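PDB 3OTT: Two-component system sensor histidine kinase from Bacteroides thetaiotaomicron, which is probably a membrane-bound sensor kinase that phosphorylates itself on histidine and regulates transcription, its extracellular propeller and sandwich domains apparently sensing saccharides. Local coordinates for residues K517-L522 and L530-H535; G536-I541 and N559-M564; N569-S574 and I582-M587. All blocks are in the same frame, centred on the assembly; numbering follows the deposited sequence.

Contact 1 (K517-L522 and L530-H535); sequences KSPNYL and LWVGFH
Strands 519-522 and 530-534 run antiparallel, their axes 4.5 Å apart at closest, and a classic beta bulge places both Asn520 and Tyr521 opposite Gly533. Gly533 O takes a short, straight bond from Asn520 N (2.8 Å, 168°) and a weak, bent one from Tyr521 N, while Gly533 N returns a 2.7 Å bond to Tyr521 O. On the face shared by Leu522 and Val532, Leu522 lays CD2 across CG2 of Val532 (3.9 Å), and CG1 of Val532 presses on Pro519 CB at 3.3 Å, tighter than ordinary van der Waals contact; Leu488 of strand 485-489, in the preceding blade, packs on Pro519 and Leu522. With CG between its backbone N and carbonyl carbon (chi1 51°), Phe534 points the same way as Lys517, and the two lie side by side: Lys517 CB sits over one ring face, and CE comes to 3.6 Å from Phe534 CE1. One water donates to Ser518 O (2.6 Å) and accepts from His535 N, joining the backbones past the last strand bond. Tyr521 CB lies beside Gly533, 4.1 Å from its CA, on the face opposite Leu522 and Val532. The bulge is thus held through the backbone N and O of a single glycine.

Contact 2 (G536-I541 and N559-M564); sequences GGVMRI and NEILSM
Gly536 N donates to Asn559 O at 3.1 Å, a weak bond bent to 135° and the one hydrogen bond between 536-541 and 559-564. It forms in the turn after strand 530-534, where the CA of Gly536 lies 4.9 Å from that of Asn559. Beyond this point the two strands separate: 537-541 and 561-564 are 10.4 Å apart at their axes and inclined by 41°, so side chains bridge the gap. They belong to successive four-stranded antiparallel sheets, neighbouring blades of a beta-propeller, and face each other across the interface between blades. Ile561 points its side chain at the other strand and ends with CD1 3.6 Å from Gly537 O and 4.1 Å from Val538 CG1, the two side chains meeting at about a right angle. Met564 reaches the same methyl of Val538 from farther along its strand; a bend at its last torsion (chi3 64°) brings CE to 4.0 Å from Val538 CG1. With CG1 beside its backbone N, Val538 thus presents a single methyl to both neighbours. Trp531 and Ile551 flank Val538 within its own blade, and Val573 touches both Ile561 and Met564 from the next strand of theirs.

Contact 3 (N569-S574 and I582-M587); sequences NSIWVS and IDRKTM
Ile571 and Ile582 form a hydrogen-bonded antiparallel pair across the hairpin, with Ile571 N donating to Ile582 O (2.7 Å, in the carbonyl plane) and Ile582 N to Ile571 O (2.9 Å). Arg584 N extends the ladder past the strand end, giving Asn569 O a nearly straight bond (2.9 Å, 169°). In the turn that follows, Asp583 OD1 gathers two backbone N-H groups: Lys585 N at 2.6 Å, from above the carboxylate plane, and Thr586 N at 2.7 Å, on the anti side and from the opposite face. These bonds make an Asx turn and an Asx motif, and Met587 N closes the turn onto Asp583 O. An alanine in place of Asp583 is likely to leave both N-H groups without their acceptor and the turn looser. The Arg584 side chain turns back over 569-570: CG lies 3.6 Å from Ser570 C, and a bend at chi3 (-62°) brings the guanidinium near the Asn569 amide, the two planes 30° apart. Its NH1 makes salt bridges with Asp525 and Asp527, and NE donates a hydrogen bond to Lys568 O. On the buried face, Ile571 and Ile582 lie side by side, CG2 of Ile571 touching CB of Ile582, while Ile582 CD1 reaches Val573 CG2 at 3.7 Å. Trp531 and Val538 of the preceding blade pack on this isoleucine face. The hairpin forms the second and third strands of a four-stranded antiparallel sheet with its strands in chain order, the blade of a beta-propeller.

Contacts 1 and 3 are hairpins in successive propeller blades, and contact 2 joins those blades. The centres of contacts 1 and 2 lie about 5 Å apart, and strand 530-534 bonds directly to 537-542, with Met539 O 2.8 Å from Val532 N. Contact 3, its centre about 11 Å from that of contact 2, shares the next sheet with strand 561-567: Leu562 N lies 2.7 Å from Ser574 O, and the bulge at Leu562 and Ser563 faces that serine. Trp531 of contact 1 spans the interface, touching Ile571, Arg584 and Met587. Asn520 ND2 also crosses it, to Ile561 O. None of the three includes a residue of the hexatantalum dodecabromide pocket.

Contact 1 (K517-L522 and L530-H535)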
loop_
_atom_site.group_PDB
_atom_site.type_symbol
_atom_site.label_atom_id
_atom_site.label_comp_id
_atom_site.label_asym_id
_atom_site.label_seq_id
_atom_site.Cartn_x
_atom_site.Cartn_y
_atom_site.Cartn_z
ATOM N N LYS B 517 26.696 26.473 -22.489
ATOM C CA LYS B 517 25.366 27.057 -22.563
ATOM C C LYS B 517 24.455 26.351 -23.574
ATOM O O LYS B 517 23.506 26.932 -24.087
ATOM C CB LYS B 517 25.434 28.584 -22.755
ATOM C CG LYS B 517 25.928 29.268 -21.510
ATOM C CD LYS B 517 26.334 30.680 -21.759
ATOM C CE LYS B 517 25.126 31.570 -21.843
ATOM N NZ LYS B 517 25.463 32.921 -21.318
ATOM N N SER B 518 24.790 25.104 -23.863
ATOM C CA SER B 518 23.959 24.254 -24.711
ATOM C C SER B 518 22.538 24.139 -24.114
ATOM O O SER B 518 22.390 23.817 -22.949
ATOM C CB SER B 518 24.597 22.885 -24.866
ATOM O OG SER B 518 23.737 22.028 -25.564
ATOM N N PRO B 519 21.510 24.440 -24.904
ATOM C CA PRO B 519 20.126 24.528 -24.386
ATOM C C PRO B 519 19.542 23.179 -24.081
ATOM O O PRO B 519 19.880 22.220 -24.743
ATOM C CB PRO B 519 19.320 25.169 -25.552
ATOM C CG PRO B 519 20.174 25.047 -26.788
ATOM C CD PRO B 519 21.599 24.699 -26.369
ATOM N N ASN B 520 18.651 23.112 -23.108
ATOM C CA ASN B 520 17.978 21.863 -22.842
ATOM C C ASN B 520 16.516 22.063 -22.433
ATOM O O ASN B 520 15.894 21.133 -21.989
ATOM C CB ASN B 520 18.719 21.042 -21.763
ATOM C CG ASN B 520 18.466 21.596 -20.362
ATOM O OD1 ASN B 520 18.564 22.814 -20.152
ATOM N ND2 ASN B 520 18.083 20.716 -19.410
ATOM N N TYR B 521 15.969 23.255 -22.624
ATOM C CA TYR B 521 14.581 23.480 -22.334
ATOM C C TYR B 521 14.042 24.615 -23.147
ATOM O O TYR B 521 14.710 25.642 -23.319
ATOM C CB TYR B 521 14.311 23.788 -20.839
ATOM C CG TYR B 521 12.942 23.279 -20.422
ATOM C CD1 TYR B 521 11.794 24.045 -20.613
ATOM C CD2 TYR B 521 12.791 21.993 -19.847
ATOM C CE1 TYR B 521 10.503 23.530 -20.273
ATOM C CE2 TYR B 521 11.536 21.496 -19.493
ATOM C CZ TYR B 521 10.390 22.261 -19.700
ATOM O OH TYR B 521 9.124 21.753 -19.323
ATOM N N LEU B 522 12.796 24.470 -23.575
ATOM C CA LEU B 522 12.173 25.488 -24.416
ATOM C C LEU B 522 10.676 25.675 -24.131
ATOM O O LEU B 522 9.988 24.721 -23.881
ATOM C CB LEU B 522 12.409 25.137 -25.874
ATOM C CG LEU B 522 12.270 26.024 -27.119
ATOM C CD1 LEU B 522 11.122 25.581 -27.924
ATOM C CD2 LEU B 522 12.337 27.553 -26.994
ATOM N N LEU B 530 9.897 33.595 -26.437
ATOM C CA LEU B 530 10.438 32.236 -26.173
ATOM C C LEU B 530 11.397 32.223 -25.020
ATOM O O LEU B 530 12.257 33.073 -24.919
ATOM C CB LEU B 530 11.205 31.716 -27.372
ATOM C CG LEU B 530 10.568 30.888 -28.479
ATOM C CD1 LEU B 530 9.152 31.238 -28.632
ATOM C CD2 LEU B 530 11.298 31.127 -29.778
ATOM N N TRP B 531 11.332 31.186 -24.213
ATOM C CA TRP B 531 12.263 31.018 -23.113
ATOM C C TRP B 531 13.084 29.753 -23.346
ATOM O O TRP B 531 12.504 28.641 -23.540
ATOM C CB TRP B 531 11.483 30.971 -21.789
ATOM C CG TRP B 531 10.851 32.308 -21.462
ATOM C CD1 TRP B 531 9.701 32.783 -21.941
ATOM C CD2 TRP B 531 11.402 33.335 -20.628
ATOM N NE1 TRP B 531 9.446 34.056 -21.443
ATOM C CE2 TRP B 531 10.489 34.417 -20.637
ATOM C CE3 TRP B 531 12.586 33.444 -19.867
ATOM C CZ2 TRP B 531 10.691 35.587 -19.880
ATOM C CZ3 TRP B 531 12.798 34.591 -19.136
ATOM C CH2 TRP B 531 11.854 35.658 -19.140
ATOM N N VAL B 532 14.415 29.919 -23.356
ATOM C CA VAL B 532 15.352 28.807 -23.490
ATOM C C VAL B 532 16.132 28.574 -22.175
ATOM O O VAL B 532 16.674 29.499 -21.554
ATOM C CB VAL B 532 16.357 29.017 -24.671
ATOM C CG1 VAL B 532 17.221 27.700 -24.939
ATOM C CG2 VAL B 532 15.631 29.398 -25.981
ATOM N N GLY B 533 16.188 27.327 -21.740
ATOM C CA GLY B 533 16.856 27.008 -20.499
ATOM C C GLY B 533 18.169 26.376 -20.864
ATOM O O GLY B 533 18.255 25.591 -21.833
ATOM N N PHE B 534 19.196 26.765 -20.124
ATOM C CA PHE B 534 20.483 26.128 -20.180
ATOM C C PHE B 534 21.057 26.045 -18.756
ATOM O O PHE B 534 20.457 26.551 -17.769
ATOM C CB PHE B 534 21.442 26.891 -21.127
ATOM C CG PHE B 534 21.542 28.380 -20.857
ATOM C CD1 PHE B 534 22.451 28.877 -19.928
ATOM C CD2 PHE B 534 20.765 29.289 -21.577
ATOM C CE1 PHE B 534 22.575 30.257 -19.686
ATOM C CE2 PHE B 534 20.886 30.688 -21.364
ATOM C CZ PHE B 534 21.769 31.159 -20.405
ATOM N N HIS B 535 22.226 25.431 -18.657
ATOM C CA HIS B 535 22.913 25.287 -17.382
ATOM C C HIS B 535 23.171 26.616 -16.720
ATOM O O HIS B 535 24.041 27.349 -17.151
ATOM C CB HIS B 535 24.213 24.445 -17.521
ATOM C CG HIS B 535 23.951 22.973 -17.503
ATOM N ND1 HIS B 535 23.217 22.336 -18.492
ATOM C CD2 HIS B 535 24.263 22.019 -16.594
ATOM C CE1 HIS B 535 23.111 21.051 -18.203
ATOM N NE2 HIS B 535 23.753 20.829 -17.064
HETATM O O HOH W 1 23.808 24.232 -20.813
#

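Contact 2 (G536-I541 and N559-M564)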
loop_
_atom_site.group_PDB
_atom_site.type_symbol
_atom_site.label_atom_id
_atom_site.label_comp_id
_atom_site.label_asym_id
_atom_site.label_seq_id
_atom_site.Cartn_x
_atom_site.Cartn_y
_atom_site.Cartn_z
ATOM N N GLY B 536 22.416 26.881 -15.645
ATOM C CA GLY B 536 22.600 28.050 -14.810
ATOM C C GLY B 536 22.193 29.383 -15.405
ATOM O O GLY B 536 22.823 30.415 -15.118
ATOM N N GLY B 537 21.155 29.367 -16.231
ATOM C CA GLY B 537 20.581 30.581 -16.780
ATOM C C GLY B 537 19.474 30.321 -17.805
ATOM O O GLY B 537 19.176 29.147 -18.188
ATOM N N VAL B 538 18.809 31.409 -18.193
ATOM C CA VAL B 538 17.795 31.325 -19.239
ATOM C C VAL B 538 17.998 32.465 -20.225
ATOM O O VAL B 538 18.646 33.438 -19.922
ATOM C CB VAL B 538 16.309 31.415 -18.683
ATOM C CG1 VAL B 538 16.070 30.432 -17.573
ATOM C CG2 VAL B 538 16.008 32.820 -18.202
ATOM N N MET B 539 17.388 32.333 -21.388
ATOM C CA MET B 539 17.479 33.315 -22.434
ATOM C C MET B 539 16.047 33.582 -22.917
ATOM O O MET B 539 15.284 32.607 -23.219
ATOM C CB MET B 539 18.290 32.755 -23.612
ATOM C CG MET B 539 18.229 33.605 -24.893
ATOM S SD MET B 539 19.633 33.313 -26.063
ATOM C CE MET B 539 18.711 32.531 -27.245
ATOM N N ARG B 540 15.707 34.870 -23.017
ATOM C CA ARG B 540 14.412 35.281 -23.539
ATOM C C ARG B 540 14.580 35.767 -24.969
ATOM O O ARG B 540 15.371 36.627 -25.225
ATOM C CB ARG B 540 13.817 36.390 -22.674
ATOM C CG ARG B 540 12.414 36.769 -23.100
ATOM C CD ARG B 540 11.813 37.915 -22.265
ATOM N NE ARG B 540 12.607 39.112 -22.510
ATOM C CZ ARG B 540 12.602 40.218 -21.766
ATOM N NH1 ARG B 540 11.851 40.344 -20.678
ATOM N NH2 ARG B 540 13.378 41.197 -22.109
ATOM N N ILE B 541 13.805 35.222 -25.885
ATOM C CA ILE B 541 13.906 35.509 -27.289
ATOM C C ILE B 541 12.614 36.132 -27.802
ATOM O O ILE B 541 11.538 35.610 -27.539
ATOM C CB ILE B 541 14.134 34.214 -28.058
ATOM C CG1 ILE B 541 15.524 33.660 -27.736
ATOM C CG2 ILE B 541 14.027 34.411 -29.587
ATOM C CD1 ILE B 541 15.687 32.178 -28.136
ATOM N N ASN B 559 24.444 23.984 -13.359
ATOM C CA ASN B 559 23.288 23.750 -12.485
ATOM C C ASN B 559 22.061 23.483 -13.356
ATOM O O ASN B 559 21.505 24.393 -13.943
ATOM C CB ASN B 559 23.055 24.972 -11.586
ATOM C CG ASN B 559 21.692 24.954 -10.907
ATOM O OD1 ASN B 559 21.230 23.896 -10.477
ATOM N ND2 ASN B 559 21.039 26.122 -10.808
ATOM N N GLU B 560 21.648 22.231 -13.425
ATOM C CA GLU B 560 20.727 21.764 -14.432
ATOM C C GLU B 560 19.278 22.194 -14.248
ATOM O O GLU B 560 18.718 22.126 -13.177
ATOM C CB GLU B 560 20.750 20.250 -14.482
ATOM C CG GLU B 560 22.147 19.578 -14.470
ATOM C CD GLU B 560 22.038 18.044 -14.378
ATOM O OE1 GLU B 560 20.895 17.514 -14.536
ATOM O OE2 GLU B 560 23.088 17.378 -14.153
ATOM N N ILE B 561 18.663 22.592 -15.335
ATOM C CA ILE B 561 17.236 22.929 -15.331
ATOM C C ILE B 561 16.403 21.673 -15.589
ATOM O O ILE B 561 16.637 20.974 -16.583
ATOM C CB ILE B 561 16.916 24.002 -16.392
ATOM C CG1 ILE B 561 17.607 25.333 -16.015
ATOM C CG2 ILE B 561 15.456 24.171 -16.518
ATOM C CD1 ILE B 561 17.160 26.509 -16.825
ATOM N N LEU B 562 15.461 21.389 -14.689
ATOM C CA LEU B 562 14.653 20.162 -14.774
ATOM C C LEU B 562 13.278 20.408 -15.459
ATOM O O LEU B 562 12.814 19.573 -16.231
ATOM C CB LEU B 562 14.498 19.474 -13.398
ATOM C CG LEU B 562 15.665 18.965 -12.498
ATOM C CD1 LEU B 562 15.132 18.275 -11.166
ATOM C CD2 LEU B 562 16.711 18.038 -13.211
ATOM N N SER B 563 12.672 21.565 -15.186
ATOM C CA SER B 563 11.387 21.936 -15.686
ATOM C C SER B 563 11.234 23.455 -15.621
ATOM O O SER B 563 11.811 24.110 -14.740
ATOM C CB SER B 563 10.275 21.285 -14.853
ATOM O OG SER B 563 9.020 21.405 -15.544
ATOM N N MET B 564 10.462 24.024 -16.541
ATOM C CA MET B 564 10.176 25.490 -16.525
ATOM C C MET B 564 8.718 25.684 -16.873
ATOM O O MET B 564 8.232 25.050 -17.814
ATOM C CB MET B 564 10.961 26.216 -17.615
ATOM C CG MET B 564 12.451 26.354 -17.364
ATOM S SD MET B 564 13.347 27.083 -18.751
ATOM C CE MET B 564 12.677 28.696 -18.843
#

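Contact 3 (N569-S574 and I582-M587)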
loop_
_atom_site.group_PDB
_atom_site.type_symbol
_atom_site.label_atom_id
_atom_site.label_comp_id
_atom_site.label_asym_id
_atom_site.label_seq_id
_atom_site.Cartn_x
_atom_site.Cartn_y
_atom_site.Cartn_z
ATOM N N ASN B 569 2.786 36.361 -14.480
ATOM C CA ASN B 569 3.813 37.325 -14.887
ATOM C C ASN B 569 5.218 36.858 -14.628
ATOM O O ASN B 569 6.187 37.595 -14.850
ATOM C CB ASN B 569 3.578 38.678 -14.215
ATOM C CG ASN B 569 2.387 39.386 -14.792
ATOM O OD1 ASN B 569 2.228 39.461 -16.024
ATOM N ND2 ASN B 569 1.525 39.906 -13.918
ATOM N N SER B 570 5.321 35.614 -14.190
ATOM C CA SER B 570 6.595 35.015 -13.910
ATOM C C SER B 570 6.844 33.758 -14.732
ATOM O O SER B 570 5.917 33.156 -15.292
ATOM C CB SER B 570 6.657 34.680 -12.415
ATOM O OG SER B 570 6.477 35.874 -11.651
ATOM N N ILE B 571 8.106 33.349 -14.773
ATOM C CA ILE B 571 8.394 31.974 -15.080
ATOM C C ILE B 571 9.011 31.167 -13.917
ATOM O O ILE B 571 9.958 31.614 -13.266
ATOM C CB ILE B 571 9.179 31.819 -16.410
ATOM C CG1 ILE B 571 9.733 30.399 -16.463
ATOM C CG2 ILE B 571 10.323 32.765 -16.470
ATOM C CD1 ILE B 571 10.206 29.985 -17.835
ATOM N N TRP B 572 8.466 29.970 -13.652
ATOM C CA TRP B 572 9.013 29.104 -12.585
ATOM C C TRP B 572 9.979 28.117 -13.178
ATOM O O TRP B 572 9.671 27.484 -14.150
ATOM C CB TRP B 572 7.914 28.336 -11.822
ATOM C CG TRP B 572 7.066 29.223 -10.914
ATOM C CD1 TRP B 572 6.765 30.563 -11.113
ATOM C CD2 TRP B 572 6.394 28.835 -9.705
ATOM N NE1 TRP B 572 5.973 31.024 -10.069
ATOM C CE2 TRP B 572 5.716 29.985 -9.209
ATOM C CE3 TRP B 572 6.268 27.631 -9.010
ATOM C CZ2 TRP B 572 4.970 29.970 -8.031
ATOM C CZ3 TRP B 572 5.504 27.614 -7.811
ATOM C CH2 TRP B 572 4.865 28.778 -7.351
ATOM N N VAL B 573 11.131 27.962 -12.535
ATOM C CA VAL B 573 12.226 27.153 -13.056
ATOM C C VAL B 573 12.722 26.231 -11.961
ATOM O O VAL B 573 13.282 26.678 -10.950
ATOM C CB VAL B 573 13.384 28.046 -13.579
ATOM C CG1 VAL B 573 14.448 27.189 -14.332
ATOM C CG2 VAL B 573 12.860 29.068 -14.519
ATOM N N SER B 574 12.488 24.944 -12.158
ATOM C CA SER B 574 12.907 23.918 -11.227
ATOM C C SER B 574 14.262 23.380 -11.676
ATOM O O SER B 574 14.443 23.083 -12.855
ATOM C CB SER B 574 11.886 22.806 -11.234
ATOM O OG SER B 574 12.316 21.812 -10.351
ATOM N N ILE B 582 11.260 33.899 -11.997
ATOM C CA ILE B 582 11.878 34.952 -12.805
ATOM C C ILE B 582 10.788 35.800 -13.404
ATOM O O ILE B 582 9.870 35.278 -14.047
ATOM C CB ILE B 582 12.692 34.344 -13.981
ATOM C CG1 ILE B 582 13.777 33.391 -13.462
ATOM C CG2 ILE B 582 13.283 35.408 -14.894
ATOM C CD1 ILE B 582 14.320 32.474 -14.598
ATOM N N ASP B 583 10.912 37.107 -13.251
ATOM C CA ASP B 583 9.861 37.989 -13.727
ATOM C C ASP B 583 9.955 38.081 -15.234
ATOM O O ASP B 583 11.026 38.291 -15.762
ATOM C CB ASP B 583 9.990 39.382 -13.108
ATOM C CG ASP B 583 9.009 40.389 -13.735
ATOM O OD1 ASP B 583 9.240 40.879 -14.868
ATOM O OD2 ASP B 583 7.980 40.666 -13.093
ATOM N N ARG B 584 8.834 37.939 -15.925
ATOM C CA ARG B 584 8.876 37.867 -17.377
ATOM C C ARG B 584 9.314 39.170 -18.081
ATOM O O ARG B 584 9.782 39.117 -19.217
ATOM C CB ARG B 584 7.561 37.348 -17.940
ATOM C CG ARG B 584 7.370 35.842 -17.674
ATOM C CD ARG B 584 6.226 35.245 -18.546
ATOM N NE ARG B 584 4.880 35.801 -18.335
ATOM C CZ ARG B 584 4.235 36.626 -19.182
ATOM N NH1 ARG B 584 4.799 37.038 -20.309
ATOM N NH2 ARG B 584 3.005 37.061 -18.907
ATOM N N LYS B 585 9.162 40.317 -17.421
ATOM C CA LYS B 585 9.520 41.595 -18.063
ATOM C C LYS B 585 10.918 42.076 -17.648
ATOM O O LYS B 585 11.726 42.402 -18.529
ATOM C CB LYS B 585 8.422 42.685 -17.904
ATOM C CG LYS B 585 7.100 42.376 -18.702
ATOM C CD LYS B 585 6.102 43.616 -18.737
ATOM C CE LYS B 585 5.185 43.810 -17.467
ATOM N NZ LYS B 585 4.625 45.253 -17.246
ATOM N N THR B 586 11.237 42.041 -16.347
ATOM C CA THR B 586 12.556 42.519 -15.894
ATOM C C THR B 586 13.644 41.458 -15.966
ATOM O O THR B 586 14.824 41.780 -16.051
ATOM C CB THR B 586 12.539 43.016 -14.449
ATOM O OG1 THR B 586 12.297 41.892 -13.589
ATOM C CG2 THR B 586 11.482 44.129 -14.252
ATOM N N MET B 587 13.238 40.199 -15.871
ATOM C CA MET B 587 14.171 39.051 -15.839
ATOM C C MET B 587 14.974 38.888 -14.534
ATOM O O MET B 587 15.914 38.080 -14.512
ATOM C CB MET B 587 15.091 38.984 -17.070
ATOM C CG MET B 587 14.336 38.664 -18.342
ATOM S SD MET B 587 15.398 38.512 -19.788
ATOM C CE MET B 587 16.066 36.816 -19.637
#